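Local structure of glycerol-3-phosphate dehydrogenase [NAD(+)] (Dunaliella salina, 6IUY) at residues 152-157 with 186-191; 455-460 with 513-518; 461-466 with 493-498. The protein probably reduces dihydroxyacetone phosphate to glycerol 3-phosphate with NADH and joins this dehydrogenase to a phosphatase-type domain, enabling direct conversion to glycerol. All coordinates share one frame; numbering follows the deposited sequence.

Contact 1 (152-157 with 186-191)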
loop_
_atom_site.group_PDB
_atom_site.type_symbol
_atom_site.label_atom_id
_atom_site.label_comp_id
_atom_site.label_asym_id
_atom_site.label_seq_id
_atom_site.Cartn_x
_atom_site.Cartn_y
_atom_site.Cartn_z
ATOM N N ASN A 152 -1.231 17.647 32.339
ATOM C CA ASN A 152 0.001 18.427 32.332
ATOM C C ASN A 152 0.198 19.254 33.612
ATOM O O ASN A 152 1.159 20.025 33.729
ATOM C CB ASN A 152 0.025 19.346 31.114
ATOM C CG ASN A 152 0.243 18.589 29.812
ATOM O OD1 ASN A 152 0.007 17.379 29.729
ATOM N ND2 ASN A 152 0.721 19.296 28.794
ATOM N N VAL A 153 -0.716 19.094 34.563
ATOM C CA VAL A 153 -0.638 19.818 35.822
ATOM C C VAL A 153 -0.036 18.922 36.891
ATOM O O VAL A 153 -0.656 17.923 37.278
ATOM C CB VAL A 153 -2.023 20.306 36.286
ATOM C CG1 VAL A 153 -1.888 21.112 37.572
ATOM C CG2 VAL A 153 -2.680 21.143 35.204
ATOM N N PHE A 154 1.178 19.253 37.337
ATOM C CA PHE A 154 1.819 18.539 38.443
ATOM C C PHE A 154 1.641 19.313 39.749
ATOM O O PHE A 154 2.279 20.347 39.967
ATOM C CB PHE A 154 3.295 18.298 38.135
ATOM C CG PHE A 154 3.513 17.256 37.074
ATOM C CD1 PHE A 154 3.478 17.595 35.731
ATOM C CD2 PHE A 154 3.722 15.931 37.417
ATOM C CE1 PHE A 154 3.663 16.637 34.756
ATOM C CE2 PHE A 154 3.913 14.966 36.440
ATOM C CZ PHE A 154 3.877 15.323 35.106
ATOM N N CYS A 155 0.767 18.810 40.617
ATOM C CA CYS A 155 0.356 19.556 41.805
ATOM C C CYS A 155 -0.514 18.710 42.732
ATOM O O CYS A 155 -1.573 18.251 42.316
ATOM C CB CYS A 155 -0.412 20.814 41.387
ATOM S SG CYS A 155 -0.629 22.067 42.692
ATOM N N ASN A 156 -0.088 18.530 43.987
ATOM C CA ASN A 156 -0.860 17.748 44.972
ATOM C C ASN A 156 -2.176 18.389 45.358
ATOM O O ASN A 156 -2.291 19.613 45.418
ATOM C CB ASN A 156 -0.049 17.511 46.248
ATOM C CG ASN A 156 1.058 16.522 46.046
ATOM O OD1 ASN A 156 0.821 15.403 45.590
ATOM N ND2 ASN A 156 2.288 16.931 46.352
ATOM N N THR A 157 -3.167 17.542 45.619
ATOM C CA THR A 157 -4.465 17.985 46.098
ATOM C C THR A 157 -4.422 18.233 47.605
ATOM O O THR A 157 -3.507 17.771 48.296
ATOM C CB THR A 157 -5.567 16.941 45.807
ATOM O OG1 THR A 157 -5.193 15.689 46.386
ATOM C CG2 THR A 157 -5.755 16.745 44.315
ATOM N N SER A 186 11.839 19.408 40.507
ATOM C CA SER A 186 12.860 18.732 39.730
ATOM C C SER A 186 12.406 17.304 39.447
ATOM O O SER A 186 12.639 16.783 38.362
ATOM C CB SER A 186 14.216 18.741 40.448
ATOM O OG SER A 186 14.299 17.739 41.450
ATOM N N ARG A 187 11.738 16.680 40.414
ATOM C CA ARG A 187 11.238 15.312 40.229
ATOM C C ARG A 187 10.099 15.263 39.206
ATOM O O ARG A 187 10.054 14.362 38.367
ATOM C CB ARG A 187 10.789 14.709 41.569
ATOM C CG ARG A 187 11.965 14.274 42.443
ATOM C CD ARG A 187 11.557 13.658 43.789
ATOM N NE ARG A 187 12.739 13.351 44.603
ATOM C CZ ARG A 187 12.737 12.604 45.708
ATOM N NH1 ARG A 187 11.606 12.067 46.156
ATOM N NH2 ARG A 187 13.874 12.390 46.366
ATOM N N ALA A 188 9.193 16.231 39.274
ATOM C CA ALA A 188 8.136 16.355 38.277
ATOM C C ALA A 188 8.713 16.562 36.878
ATOM O O ALA A 188 8.140 16.098 35.901
ATOM C CB ALA A 188 7.203 17.498 38.623
ATOM N N ILE A 189 9.836 17.269 36.775
ATOM C CA ILE A 189 10.456 17.465 35.469
ATOM C C ILE A 189 11.098 16.160 35.005
ATOM O O ILE A 189 11.070 15.844 33.818
ATOM C CB ILE A 189 11.486 18.610 35.485
ATOM C CG1 ILE A 189 10.769 19.939 35.247
ATOM C CG2 ILE A 189 12.526 18.423 34.402
ATOM C CD1 ILE A 189 11.693 21.100 35.053
ATOM N N GLU A 190 11.633 15.386 35.946
ATOM C CA GLU A 190 12.221 14.083 35.630
ATOM C C GLU A 190 11.199 13.083 35.097
ATOM O O GLU A 190 11.521 12.231 34.268
ATOM C CB GLU A 190 12.896 13.493 36.864
ATOM C CG GLU A 190 14.356 13.874 37.021
ATOM C CD GLU A 190 14.908 13.510 38.395
ATOM O OE1 GLU A 190 14.115 13.072 39.259
ATOM O OE2 GLU A 190 16.129 13.666 38.611
ATOM N N ARG A 191 9.971 13.180 35.590
ATOM C CA ARG A 191 8.908 12.280 35.169
ATOM C C ARG A 191 8.434 12.648 33.771
ATOM O O ARG A 191 8.166 11.775 32.941
ATOM C CB ARG A 191 7.751 12.330 36.155
ATOM C CG ARG A 191 8.128 11.850 37.538
ATOM C CD ARG A 191 7.063 10.920 38.069
ATOM N NE ARG A 191 5.949 11.650 38.650
ATOM C CZ ARG A 191 4.675 11.318 38.476
ATOM N NH1 ARG A 191 4.357 10.273 37.714
ATOM N NH2 ARG A 191 3.719 12.041 39.055
#

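Contact 2 (455-460 with 513-518)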
loop_
_atom_site.group_PDB
_atom_site.type_symbol
_atom_site.label_atom_id
_atom_site.label_comp_id
_atom_site.label_asym_id
_atom_site.label_seq_id
_atom_site.Cartn_x
_atom_site.Cartn_y
_atom_site.Cartn_z
ATOM N N PRO A 455 13.162 8.262 3.409
ATOM C CA PRO A 455 13.654 7.568 2.214
ATOM C C PRO A 455 12.542 6.887 1.388
ATOM O O PRO A 455 12.682 6.778 0.173
ATOM C CB PRO A 455 14.644 6.532 2.774
ATOM C CG PRO A 455 14.491 6.546 4.250
ATOM C CD PRO A 455 13.834 7.824 4.650
ATOM N N GLY A 456 11.451 6.458 2.017
ATOM C CA GLY A 456 10.397 5.767 1.276
ATOM C C GLY A 456 9.474 6.706 0.512
ATOM O O GLY A 456 9.167 6.465 -0.662
ATOM N N ALA A 457 9.025 7.762 1.187
ATOM C CA ALA A 457 8.218 8.813 0.578
ATOM C C ALA A 457 8.936 9.410 -0.622
ATOM O O ALA A 457 8.351 9.582 -1.706
ATOM C CB ALA A 457 7.901 9.922 1.593
ATOM N N GLU A 458 10.211 9.716 -0.424
ATOM C CA GLU A 458 10.940 10.480 -1.408
ATOM C C GLU A 458 11.220 9.628 -2.627
ATOM O O GLU A 458 11.094 10.103 -3.740
ATOM C CB GLU A 458 12.249 11.039 -0.828
ATOM C CG GLU A 458 12.857 12.098 -1.729
ATOM C CD GLU A 458 14.043 12.803 -1.105
ATOM O OE1 GLU A 458 14.678 12.207 -0.217
ATOM O OE2 GLU A 458 14.333 13.954 -1.515
ATOM N N MET A 459 11.601 8.371 -2.424
ATOM C CA MET A 459 11.890 7.489 -3.556
ATOM C C MET A 459 10.603 7.140 -4.331
ATOM O O MET A 459 10.626 7.000 -5.558
ATOM C CB MET A 459 12.600 6.216 -3.080
ATOM C CG MET A 459 13.044 5.320 -4.207
ATOM S SD MET A 459 14.419 5.949 -5.191
ATOM C CE MET A 459 15.774 5.514 -4.102
ATOM N N CYS A 460 9.477 7.040 -3.627
ATOM C CA CYS A 460 8.191 6.860 -4.306
ATOM C C CYS A 460 7.835 8.058 -5.166
ATOM O O CYS A 460 7.452 7.901 -6.316
ATOM C CB CYS A 460 7.049 6.633 -3.307
ATOM S SG CYS A 460 7.009 4.972 -2.636
ATOM N N GLU A 513 0.463 5.009 1.595
ATOM C CA GLU A 513 0.162 6.402 1.898
ATOM C C GLU A 513 0.103 7.231 0.616
ATOM O O GLU A 513 0.416 6.754 -0.473
ATOM C CB GLU A 513 1.203 7.001 2.851
ATOM C CG GLU A 513 1.433 6.212 4.134
ATOM C CD GLU A 513 0.375 6.472 5.212
ATOM O OE1 GLU A 513 0.531 5.924 6.326
ATOM O OE2 GLU A 513 -0.608 7.210 4.963
ATOM N N SER A 514 -0.257 8.495 0.764
ATOM C CA SER A 514 -0.445 9.360 -0.386
ATOM C C SER A 514 0.781 9.441 -1.297
ATOM O O SER A 514 0.638 9.579 -2.508
ATOM C CB SER A 514 -0.842 10.765 0.077
ATOM O OG SER A 514 -1.061 11.598 -1.048
ATOM N N CYS A 515 1.975 9.353 -0.727
ATOM C CA CYS A 515 3.207 9.448 -1.516
ATOM C C CYS A 515 3.444 8.232 -2.410
ATOM O O CYS A 515 4.245 8.298 -3.342
ATOM C CB CYS A 515 4.421 9.616 -0.593
ATOM S SG CYS A 515 4.500 8.327 0.717
ATOM N N GLY A 516 2.764 7.123 -2.118
ATOM C CA GLY A 516 2.979 5.881 -2.842
ATOM C C GLY A 516 1.929 5.621 -3.912
ATOM O O GLY A 516 2.016 6.161 -5.013
ATOM N N VAL A 517 0.932 4.794 -3.597
ATOM C CA VAL A 517 -0.063 4.431 -4.597
ATOM C C VAL A 517 -0.890 5.628 -5.061
ATOM O O VAL A 517 -1.234 5.721 -6.232
ATOM C CB VAL A 517 -1.029 3.336 -4.080
ATOM C CG1 VAL A 517 -1.970 2.930 -5.179
ATOM C CG2 VAL A 517 -0.253 2.125 -3.647
ATOM N N ALA A 518 -1.222 6.550 -4.162
ATOM C CA ALA A 518 -2.018 7.693 -4.584
ATOM C C ALA A 518 -1.299 8.497 -5.694
ATOM O O ALA A 518 -1.862 8.761 -6.758
ATOM C CB ALA A 518 -2.342 8.585 -3.389
#

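Contact 3 (461-466 with 493-498). With 13P (1,3-dihydroxyacetonephosphate), chain D.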
loop_
_atom_site.group_PDB
_atom_site.type_symbol
_atom_site.label_atom_id
_atom_site.label_comp_id
_atom_site.label_asym_id
_atom_site.label_seq_id
_atom_site.Cartn_x
_atom_site.Cartn_y
_atom_site.Cartn_z
ATOM N N GLY A 461 7.925 9.256 -4.596
ATOM C CA GLY A 461 7.693 10.457 -5.375
ATOM C C GLY A 461 8.526 10.519 -6.650
ATOM O O GLY A 461 8.023 10.916 -7.683
ATOM N N THR A 462 9.791 10.123 -6.574
ATOM C CA THR A 462 10.690 10.173 -7.724
ATOM C C THR A 462 10.478 9.048 -8.740
ATOM O O THR A 462 10.423 9.317 -9.923
ATOM C CB THR A 462 12.172 10.133 -7.263
ATOM O OG1 THR A 462 12.525 11.396 -6.683
ATOM C CG2 THR A 462 13.100 9.855 -8.417
ATOM N N LEU A 463 10.377 7.795 -8.289
ATOM C CA LEU A 463 10.274 6.653 -9.214
ATOM C C LEU A 463 8.935 6.600 -9.949
ATOM O O LEU A 463 8.841 6.088 -11.070
ATOM C CB LEU A 463 10.490 5.326 -8.472
ATOM C CG LEU A 463 11.926 5.030 -8.047
ATOM C CD1 LEU A 463 12.044 3.645 -7.415
ATOM C CD2 LEU A 463 12.868 5.166 -9.232
ATOM N N LYS A 464 7.893 7.128 -9.327
ATOM C CA LYS A 464 6.563 7.014 -9.901
ATOM C C LYS A 464 6.420 7.751 -11.238
ATOM O O LYS A 464 5.514 7.441 -12.023
ATOM C CB LYS A 464 5.529 7.511 -8.888
ATOM C CG LYS A 464 4.649 8.631 -9.343
ATOM C CD LYS A 464 5.351 9.943 -9.383
ATOM C CE LYS A 464 4.316 11.026 -9.534
ATOM N NZ LYS A 464 4.810 12.297 -10.105
ATOM N N ASN A 465 7.314 8.707 -11.507
ATOM C CA ASN A 465 7.291 9.432 -12.777
ATOM C C ASN A 465 7.812 8.564 -13.892
ATOM O O ASN A 465 7.484 8.782 -15.045
ATOM C CB ASN A 465 8.123 10.732 -12.722
ATOM C CG ASN A 465 7.374 11.873 -12.071
ATOM O OD1 ASN A 465 6.154 11.969 -12.184
ATOM N ND2 ASN A 465 8.101 12.742 -11.369
ATOM N N ILE A 466 8.655 7.594 -13.566
ATOM C CA ILE A 466 9.022 6.601 -14.579
ATOM C C ILE A 466 7.773 5.799 -14.982
ATOM O O ILE A 466 7.473 5.670 -16.164
ATOM C CB ILE A 466 10.090 5.594 -14.086
ATOM C CG1 ILE A 466 11.393 6.291 -13.699
ATOM C CG2 ILE A 466 10.334 4.500 -15.159
ATOM C CD1 ILE A 466 12.447 5.312 -13.151
ATOM N N SER A 493 5.273 -2.457 -7.944
ATOM C CA SER A 493 6.047 -3.566 -7.387
ATOM C C SER A 493 7.549 -3.336 -7.572
ATOM O O SER A 493 8.358 -3.719 -6.713
ATOM C CB SER A 493 5.587 -4.906 -8.006
ATOM O OG SER A 493 6.675 -5.732 -8.372
ATOM N N GLU A 494 7.930 -2.688 -8.668
ATOM C CA GLU A 494 9.347 -2.391 -8.879
ATOM C C GLU A 494 9.815 -1.159 -8.084
ATOM O O GLU A 494 10.966 -1.090 -7.693
ATOM C CB GLU A 494 9.647 -2.189 -10.355
ATOM C CG GLU A 494 9.546 -3.441 -11.168
ATOM C CD GLU A 494 10.043 -3.222 -12.560
ATOM O OE1 GLU A 494 9.633 -3.975 -13.476
ATOM O OE2 GLU A 494 10.851 -2.273 -12.736
ATOM N N MET A 495 8.926 -0.199 -7.852
ATOM C CA MET A 495 9.230 0.901 -6.945
ATOM C C MET A 495 9.604 0.316 -5.588
ATOM O O MET A 495 10.677 0.604 -5.037
ATOM C CB MET A 495 8.036 1.849 -6.818
ATOM C CG MET A 495 7.821 2.740 -8.048
ATOM S SD MET A 495 6.198 3.540 -8.081
ATOM C CE MET A 495 6.181 4.532 -6.576
ATOM N N ARG A 496 8.698 -0.521 -5.084
ATOM C CA ARG A 496 8.853 -1.305 -3.864
ATOM C C ARG A 496 10.178 -2.049 -3.784
ATOM O O ARG A 496 10.870 -1.988 -2.779
ATOM C CB ARG A 496 7.700 -2.309 -3.768
ATOM C CG ARG A 496 7.426 -2.791 -2.359
ATOM C CD ARG A 496 6.108 -3.518 -2.282
ATOM N NE ARG A 496 5.968 -4.269 -1.036
ATOM C CZ ARG A 496 5.957 -5.599 -0.957
ATOM N NH1 ARG A 496 6.071 -6.332 -2.058
ATOM N NH2 ARG A 496 5.813 -6.196 0.227
ATOM N N LYS A 497 10.522 -2.753 -4.852
ATOM C CA LYS A 497 11.746 -3.541 -4.914
ATOM C C LYS A 497 13.001 -2.660 -4.901
ATOM O O LYS A 497 13.966 -2.932 -4.185
ATOM C CB LYS A 497 11.725 -4.402 -6.174
ATOM C CG LYS A 497 12.761 -5.482 -6.236
ATOM C CD LYS A 497 12.788 -6.113 -7.631
ATOM C CE LYS A 497 13.525 -7.444 -7.597
ATOM N NZ LYS A 497 13.880 -7.971 -8.944
ATOM N N PHE A 498 12.990 -1.602 -5.698
ATOM C CA PHE A 498 14.110 -0.669 -5.732
ATOM C C PHE A 498 14.312 -0.015 -4.359
ATOM O O PHE A 498 15.438 0.179 -3.903
ATOM C CB PHE A 498 13.858 0.387 -6.810
ATOM C CG PHE A 498 15.056 1.205 -7.158
ATOM C CD1 PHE A 498 15.956 0.755 -8.089
ATOM C CD2 PHE A 498 15.263 2.446 -6.566
ATOM C CE1 PHE A 498 17.048 1.501 -8.415
ATOM C CE2 PHE A 498 16.357 3.201 -6.897
ATOM C CZ PHE A 498 17.252 2.726 -7.821
HETATM P P 13P D . 3.798 15.105 -13.694
HETATM O O1P 13P D . 3.465 14.280 -12.475
HETATM O O2P 13P D . 2.676 16.090 -13.856
HETATM O O3P 13P D . 3.888 14.169 -14.869
HETATM O O1 13P D . 5.167 15.925 -13.635
HETATM C C1 13P D . 6.126 15.741 -12.619
HETATM C C2 13P D . 5.372 15.812 -11.333
HETATM O O2 13P D . 4.388 16.517 -11.252
HETATM C C3 13P D . 5.811 15.011 -10.139
HETATM O O3 13P D . 4.653 14.518 -9.483
#

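Contact 1 (152-157 with 186-191)
Phe154 reaches from a short strand to the helix beside it and meets two residues of that helix in different ways, Ala188 with its flat side and Arg191 with its rim. The methyl group of Ala188 lies near the root of the ring, with Ala188 CB 4.0 Å from Phe154 CD2 and equally far from Phe154 CG, while the carbonyl oxygen of Ala188 lies over one ring face. The far end of the ring belongs to Arg191: Arg191 NH2 stands 3.9 Å from Phe154 CE2, near the plane of the ring. Phenyl and guanidinium planes are almost perpendicular, 88° apart, so the ring presents its edge to a face of the guanidinium. The cation is therefore beside the ring and not over its pi cloud, and the pair is a van der Waals contact. Bends at chi2 and chi3 (-83°) carry the arginine chain out from the helix toward the strand, which brings NH2 to the ring edge. No hydrogen bond links the two segments.

Both segments belong to the haloacid dehalogenase-like part of the protein. Strand 153-154 is an outermost strand of the parallel sheet, where Phe154 forms backbone hydrogen bonds with Leu130 and Ser132. Its ring also touches Phe129 of strand 127-131 and Ile192, further along helix 184-195, and Ala188 itself rests on Ile131. The preceding residue, Val153, instead packs on Leu140 and Ala143 of helix 136-145, so neighbouring residues of this edge strand serve two different helices.

Contact 2 (455-460 with 513-518)
The flat group that Cys460 meets is the peptide joining Cys515 to Gly516; no aromatic ring or guanidinium takes part. Cys460 CB approaches the carbonyl oxygen of this peptide from out of its plane and beyond the oxygen, 3.3 Å from Cys515 O. The thiol lies on the same side of the plane, off to the side of the peptide, with Cys460 SG 4.1 Å from Gly516 CA. One turn earlier in helix 454-477, Ala457 receives the Cys515 sulfur: Cys515 SG is 3.8 Å from Ala457 CA and 3.9 Å from Ala457 CB. A chi1 of 52° sets this sulfur between the backbone N and the carbonyl carbon of its own residue, and from there it reaches the alanine.

Two helices of the helical C-terminal region of the dehydrogenase thus meet through small residues, and their axes come within 8.5 Å at an angle of 42°. Helix 514-526 opens with a wider pi-type turn, which includes Cys515 and Gly516. Beneath the pair lies the dehydrogenase sheet, where Ala457 touches Val406 and Ala427 while Cys515 touches Met408 and Val425. Val517 points away from helix 454-477 and packs on Leu492 of the second subunit, and Glu513 and Ala518 both pack on Arg489 of that subunit.

Contact 3 (461-466 with 493-498)
Leu463 and Lys464 face Met495 and Phe498 across two helices of the all-helical C-terminal region of the dehydrogenase. The axes run closer to antiparallel than to parallel, at 140°, and approach to 10.0 Å.

Early in segment 493-498, Glu494 turns to the backbone amides of Leu586 and Phe587, which ties its helix to the start of helix 585-594. Met495 makes the central contact. Its CG lies 3.7 Å from Leu463 CB, and beyond it the bend at chi3 (60°) folds the methyl group against the lysine, with Met495 CE 3.8 Å from Lys464 CB. The thioether thus packs along the base of a side chain whose ammonium end leads away to the bound dihydroxyacetone phosphate. There Lys464 NZ is modelled as hydrogen-bonded to O3 of the ligand and to Asn465 OD1, but both bonds are very short and the position of NZ is doubtful. The Asn465 amide also flanks the ligand, its ND2 3.5 Å from ligand C3. With an alanine here the amide would be missing, which would probably open a gap beside C3 of the ligand, where that group now lies. Backbone amides of Arg528 and Asn529, together with Lys380 NZ, bind the ligand as well.

Further on, Arg496 points away from helix 454-477 and forms salt bridges with Asp508 of its own chain and with Asp509 of the second subunit. Phe498 closes the segment. With CG anti to the backbone N (chi1 -167°), its ring is turned toward Leu463. The two side chains cross at about a right angle, and Leu463 CD1 comes obliquely to the ring, 3.5 Å from Phe498 CD2 and 3.8 Å from Phe498 CB.

Overall arrangement
Contact 1 comes first along the chain and lies in the haloacid dehalogenase-like part, whereas contacts 2 and 3 both fall in the C-terminal region of the dehydrogenase. The centre of contact 1 is 41 Å from that of contact 2 and 49 Å from that of contact 3, which fits the di-domain architecture of the protein, with contact 1 on the phosphatase-type part and contacts 2 and 3 on the dehydrogenase. The centres of contacts 2 and 3 are 9 Å apart, and the two use successive turns of helix 454-477. Contact 3 is nested within the loop closed by contact 2, and they touch through Met459 and Phe498. One helix therefore links the packing beside the dehydrogenase sheet to the dihydroxyacetone phosphate pocket.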